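PDB 6O38: acinetobacter secreted protease CpaA from Acinetobacter nosocomialis M2, which probably cleaves proteins as a zinc-dependent metalloprotease exported through the type II secretion pathway with the help of its chaperone CpaB. Local coordinates for residues A323-Q326 against V327-V331; T351-K354 against N355-R359. All blocks are in the same frame, centred on the assembly; numbering follows the deposited sequence.

Interaction 1: residues A323-Q326 against V327-V331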
loop_
_atom_site.group_PDB
_atom_site.type_symbol
_atom_site.label_atom_id
_atom_site.label_comp_id
_atom_site.label_asym_id
_atom_site.label_seq_id
_atom_site.Cartn_x
_atom_site.Cartn_y
_atom_site.Cartn_z
ATOM N N ALA A 323 10.476 -28.333 -9.819
ATOM C CA ALA A 323 10.023 -29.707 -10.001
ATOM C C ALA A 323 9.000 -30.110 -8.951
ATOM O O ALA A 323 8.098 -30.904 -9.242
ATOM C CB ALA A 323 11.215 -30.662 -9.970
ATOM N N GLN A 324 9.115 -29.582 -7.736
ATOM C CA GLN A 324 8.195 -29.906 -6.656
ATOM C C GLN A 324 7.504 -28.633 -6.193
ATOM O O GLN A 324 8.164 -27.640 -5.872
ATOM C CB GLN A 324 8.925 -30.580 -5.490
ATOM C CG GLN A 324 9.176 -32.058 -5.735
ATOM C CD GLN A 324 10.218 -32.646 -4.806
ATOM O OE1 GLN A 324 10.388 -32.191 -3.674
ATOM N NE2 GLN A 324 10.960 -33.631 -5.301
ATOM N N ALA A 325 6.176 -28.673 -6.158
ATOM C CA ALA A 325 5.372 -27.520 -5.782
ATOM C C ALA A 325 4.012 -28.016 -5.323
ATOM O O ALA A 325 3.689 -29.202 -5.434
ATOM C CB ALA A 325 5.230 -26.532 -6.945
ATOM N N GLN A 326 3.215 -27.090 -4.803
ATOM C CA GLN A 326 1.855 -27.378 -4.378
ATOM C C GLN A 326 0.888 -26.498 -5.157
ATOM O O GLN A 326 1.258 -25.426 -5.646
ATOM C CB GLN A 326 1.685 -27.160 -2.870
ATOM C CG GLN A 326 2.501 -28.123 -2.019
ATOM C CD GLN A 326 2.307 -27.900 -0.532
ATOM O OE1 GLN A 326 1.413 -27.166 -0.113
ATOM N NE2 GLN A 326 3.151 -28.532 0.276
ATOM N N VAL A 327 -0.355 -26.972 -5.281
ATOM C CA VAL A 327 -1.363 -26.254 -6.053
ATOM C C VAL A 327 -1.533 -24.846 -5.501
ATOM O O VAL A 327 -1.753 -24.653 -4.299
ATOM C CB VAL A 327 -2.690 -27.026 -6.046
ATOM C CG1 VAL A 327 -3.783 -26.209 -6.718
ATOM C CG2 VAL A 327 -2.520 -28.371 -6.736
ATOM N N GLY A 328 -1.428 -23.854 -6.382
ATOM C CA GLY A 328 -1.514 -22.464 -6.008
ATOM C C GLY A 328 -0.183 -21.742 -5.957
ATOM O O GLY A 328 -0.168 -20.505 -5.951
ATOM N N ASP A 329 0.927 -22.476 -5.915
ATOM C CA ASP A 329 2.238 -21.843 -5.942
ATOM C C ASP A 329 2.417 -21.068 -7.241
ATOM O O ASP A 329 1.957 -21.491 -8.305
ATOM C CB ASP A 329 3.340 -22.893 -5.792
ATOM C CG ASP A 329 3.463 -23.410 -4.371
ATOM O OD1 ASP A 329 2.868 -22.798 -3.461
ATOM O OD2 ASP A 329 4.156 -24.429 -4.161
ATOM N N LYS A 330 3.093 -19.925 -7.151
ATOM C CA LYS A 330 3.239 -19.020 -8.281
ATOM C C LYS A 330 4.709 -18.716 -8.525
ATOM O O LYS A 330 5.493 -18.583 -7.580
ATOM C CB LYS A 330 2.471 -17.715 -8.046
ATOM C CG LYS A 330 0.963 -17.883 -8.004
ATOM C CD LYS A 330 0.263 -16.541 -7.892
ATOM C CE LYS A 330 -1.246 -16.708 -7.891
ATOM N NZ LYS A 330 -1.941 -15.455 -8.297
ATOM N N VAL A 331 5.072 -18.603 -9.799
ATOM C CA VAL A 331 6.402 -18.180 -10.215
ATOM C C VAL A 331 6.241 -16.990 -11.150
ATOM O O VAL A 331 5.545 -17.084 -12.167
ATOM C CB VAL A 331 7.181 -19.313 -10.902
ATOM C CG1 VAL A 331 8.478 -18.782 -11.489
ATOM C CG2 VAL A 331 7.463 -20.434 -9.914
#
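Gln-326 and Asp-329 close a local turn contact, set at the surface where the loop after strand 318-320 bends into strand 330-335. Two hydrogen bonds join the same pair of residues. In the first, the backbone N of Asp-329 gives its hydrogen to Gln-326 O at 3.0 Å, the closing bond of the turn. In the second, the direction of donation is reversed and a side chain accepts: Gln-326 N donates to Asp-329 OD2 at 2.9 Å. The line to the hydrogen is nearly straight, yet OD2 is approached from above the carboxylate, 55° out of its plane. A chi1 of -75° sets Asp-329 CG opposite its own carbonyl carbon and beside its own N, which swings the acid back over the incoming chain.

Little else crosses between the two segments. Ala-325 CB lies 3.7 Å from Asp-329 OD2, and Gln-326 CB is 3.9 Å from the same oxygen, so the methyl of Ala-325 and the CB methylene of Gln-326 border the acceptor. OD2 has a further hydrogen-bonding partner in Thr-258 OG1, and the carboxylate of this buried residue thereby links the turn to a loop from an earlier part of the chain. The methyl group of Ala-325 also rests on Trp-368 and Tyr-363, toward the strands that continue the domain.

The CB of Val-327 leaves the backbone away from the preceding segment, though it still touches Gln-326 C. Gly-328 takes a positive phi of 103°, at which a side chain would press against the preceding carbonyl oxygen. With glycine at its third position and the i+3 N-H bonded to the first carbonyl, this is a type II beta turn, here reinforced by an aspartate at its fourth position, just before strand 330-335 of a StcE-like beta-sandwich domain begins.

Interaction 2: residues T351-K354 against N355-R359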
loop_
_atom_site.group_PDB
_atom_site.type_symbol
_atom_site.label_atom_id
_atom_site.label_comp_id
_atom_site.label_asym_id
_atom_site.label_seq_id
_atom_site.Cartn_x
_atom_site.Cartn_y
_atom_site.Cartn_z
ATOM N N THR A 351 7.925 -22.520 -23.457
ATOM C CA THR A 351 7.665 -21.167 -23.920
ATOM C C THR A 351 8.916 -20.327 -23.690
ATOM O O THR A 351 9.937 -20.821 -23.205
ATOM C CB THR A 351 6.440 -20.588 -23.206
ATOM O OG1 THR A 351 6.242 -19.223 -23.600
ATOM C CG2 THR A 351 6.616 -20.685 -21.697
ATOM N N ALA A 352 8.834 -19.048 -24.049
ATOM C CA ALA A 352 9.963 -18.138 -23.930
ATOM C C ALA A 352 9.518 -16.823 -23.305
ATOM O O ALA A 352 8.366 -16.403 -23.454
ATOM C CB ALA A 352 10.611 -17.868 -25.295
ATOM N N ILE A 353 10.447 -16.175 -22.605
ATOM C CA ILE A 353 10.252 -14.831 -22.073
ATOM C C ILE A 353 11.227 -13.897 -22.776
ATOM O O ILE A 353 12.403 -14.237 -22.960
ATOM C CB ILE A 353 10.433 -14.790 -20.544
ATOM C CG1 ILE A 353 10.281 -13.356 -20.028
ATOM C CG2 ILE A 353 11.774 -15.383 -20.133
ATOM C CD1 ILE A 353 10.113 -13.264 -18.532
ATOM N N LYS A 354 10.736 -12.732 -23.182
ATOM C CA LYS A 354 11.506 -11.773 -23.960
ATOM C C LYS A 354 11.858 -10.552 -23.117
ATOM O O LYS A 354 11.410 -10.400 -21.978
ATOM C CB LYS A 354 10.725 -11.376 -25.217
ATOM C CG LYS A 354 10.448 -12.558 -26.136
ATOM C CD LYS A 354 9.663 -12.161 -27.372
ATOM C CE LYS A 354 8.183 -12.015 -27.050
ATOM N NZ LYS A 354 7.360 -11.829 -28.278
ATOM N N ASN A 355 12.689 -9.684 -23.694
ATOM C CA ASN A 355 13.174 -8.507 -22.984
ATOM C C ASN A 355 12.022 -7.598 -22.575
ATOM O O ASN A 355 11.154 -7.271 -23.390
ATOM C CB ASN A 355 14.166 -7.737 -23.856
ATOM C CG ASN A 355 14.721 -6.508 -23.162
ATOM O OD1 ASN A 355 14.971 -6.521 -21.957
ATOM N ND2 ASN A 355 14.917 -5.436 -23.923
ATOM N N GLY A 356 12.021 -7.187 -21.309
ATOM C CA GLY A 356 11.003 -6.298 -20.792
ATOM C C GLY A 356 9.693 -6.963 -20.432
ATOM O O GLY A 356 8.742 -6.261 -20.070
ATOM N N GLU A 357 9.611 -8.287 -20.515
ATOM C CA GLU A 357 8.365 -9.012 -20.320
ATOM C C GLU A 357 8.262 -9.529 -18.890
ATOM O O GLU A 357 9.259 -9.949 -18.295
ATOM C CB GLU A 357 8.259 -10.180 -21.304
ATOM C CG GLU A 357 6.855 -10.746 -21.449
ATOM C CD GLU A 357 6.763 -11.820 -22.518
ATOM O OE1 GLU A 357 7.779 -12.068 -23.203
ATOM O OE2 GLU A 357 5.676 -12.416 -22.674
ATOM N N ASN A 358 7.049 -9.496 -18.351
ATOM C CA ASN A 358 6.720 -10.120 -17.077
ATOM C C ASN A 358 5.861 -11.346 -17.348
ATOM O O ASN A 358 4.904 -11.277 -18.127
ATOM C CB ASN A 358 5.980 -9.146 -16.156
ATOM C CG ASN A 358 6.883 -8.065 -15.599
ATOM O OD1 ASN A 358 7.334 -8.147 -14.457
ATOM N ND2 ASN A 358 7.147 -7.040 -16.402
ATOM N N ARG A 359 6.205 -12.466 -16.717
ATOM C CA ARG A 359 5.491 -13.711 -16.957
ATOM C C ARG A 359 5.245 -14.421 -15.638
ATOM O O ARG A 359 6.176 -14.606 -14.847
ATOM C CB ARG A 359 6.270 -14.631 -17.904
ATOM C CG ARG A 359 6.401 -14.095 -19.314
ATOM C CD ARG A 359 5.184 -14.452 -20.142
ATOM N NE ARG A 359 5.057 -15.889 -20.350
ATOM C CZ ARG A 359 5.520 -16.533 -21.413
ATOM N NH1 ARG A 359 6.151 -15.870 -22.373
ATOM N NH2 ARG A 359 5.350 -17.840 -21.516
#
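Bends at chi2 (-85°) and chi3 (-65°) fold the side chain of Arg-359 back along the preceding strand, where its guanidinium meets the hydroxyl of Thr-351, while a chi1 of -164° swings Glu-357 CG away from its own N and toward Lys-354. The glutamate braces a type II beta turn, Lys-354 to Glu-357, and the arginine ties together the strands on either side of it, 350-353 and 358-364, members of different sheets in the beta-sandwich.

At the turn itself Glu-357 N donates to Lys-354 O over 3.1 Å. The glutamate then answers with its side chain: extended beyond CG, it brings Glu-357 OE1 to 3.0 Å from Lys-354 N, which approaches on the anti side of the carboxylate. Gly-356, at the third position, adopts the positive phi of this turn type. Lys-354 NZ remains 5.1 Å from Glu-357 OE1, too far for a salt bridge, although the opposite charges may still attract each other; a bound sulfate, probably from the crystallisation liquor, gives that amine a long, weak ion pair.

The other carboxylate oxygen, OE2, is hydrogen-bonded to Thr-374 OG1. Glu-357 OE2 also forms a salt bridge with Arg-359 NH1 at 3.5 Å, a stretched and weak bond. Glu-357, the last residue of the turn, and Arg-359, two residues on in the strand, thus meet through their charged ends, which would tend to hold both groups in place. NH1 further approaches Ala-352 O, a weak and badly angled bond.

Beside these polar groups Ile-353 supplies the apolar part. Its CD1 lies 3.9 Å from Arg-359 CG, the two side chains lying alongside and running opposite ways, and Ile-353 CG1 is 4.0 Å from Glu-357 CB. Farthest from the turn, Arg-359 NH2 points almost straight at Thr-351 OG1, 2.7 Å away and within the guanidinium plane.

Both contacts illustrate one device used twice within a single beta-sandwich domain: a type II turn whose fourth residue is an acid that takes the N-H of the first. They follow in series, about 20 Å between centres, and lead into strands 330-335 and 358-364, which pair antiparallel. Interaction 1 is a surface contact with a single short acid, tied to another loop through Thr-258. Interaction 2 is partly buried, and its longer glutamate belongs to a wider polar arrangement with an arginine and a threonine, lined by an isoleucine. Interaction 1 leads from a loop into a strand, whereas interaction 2 connects strands of different sheets.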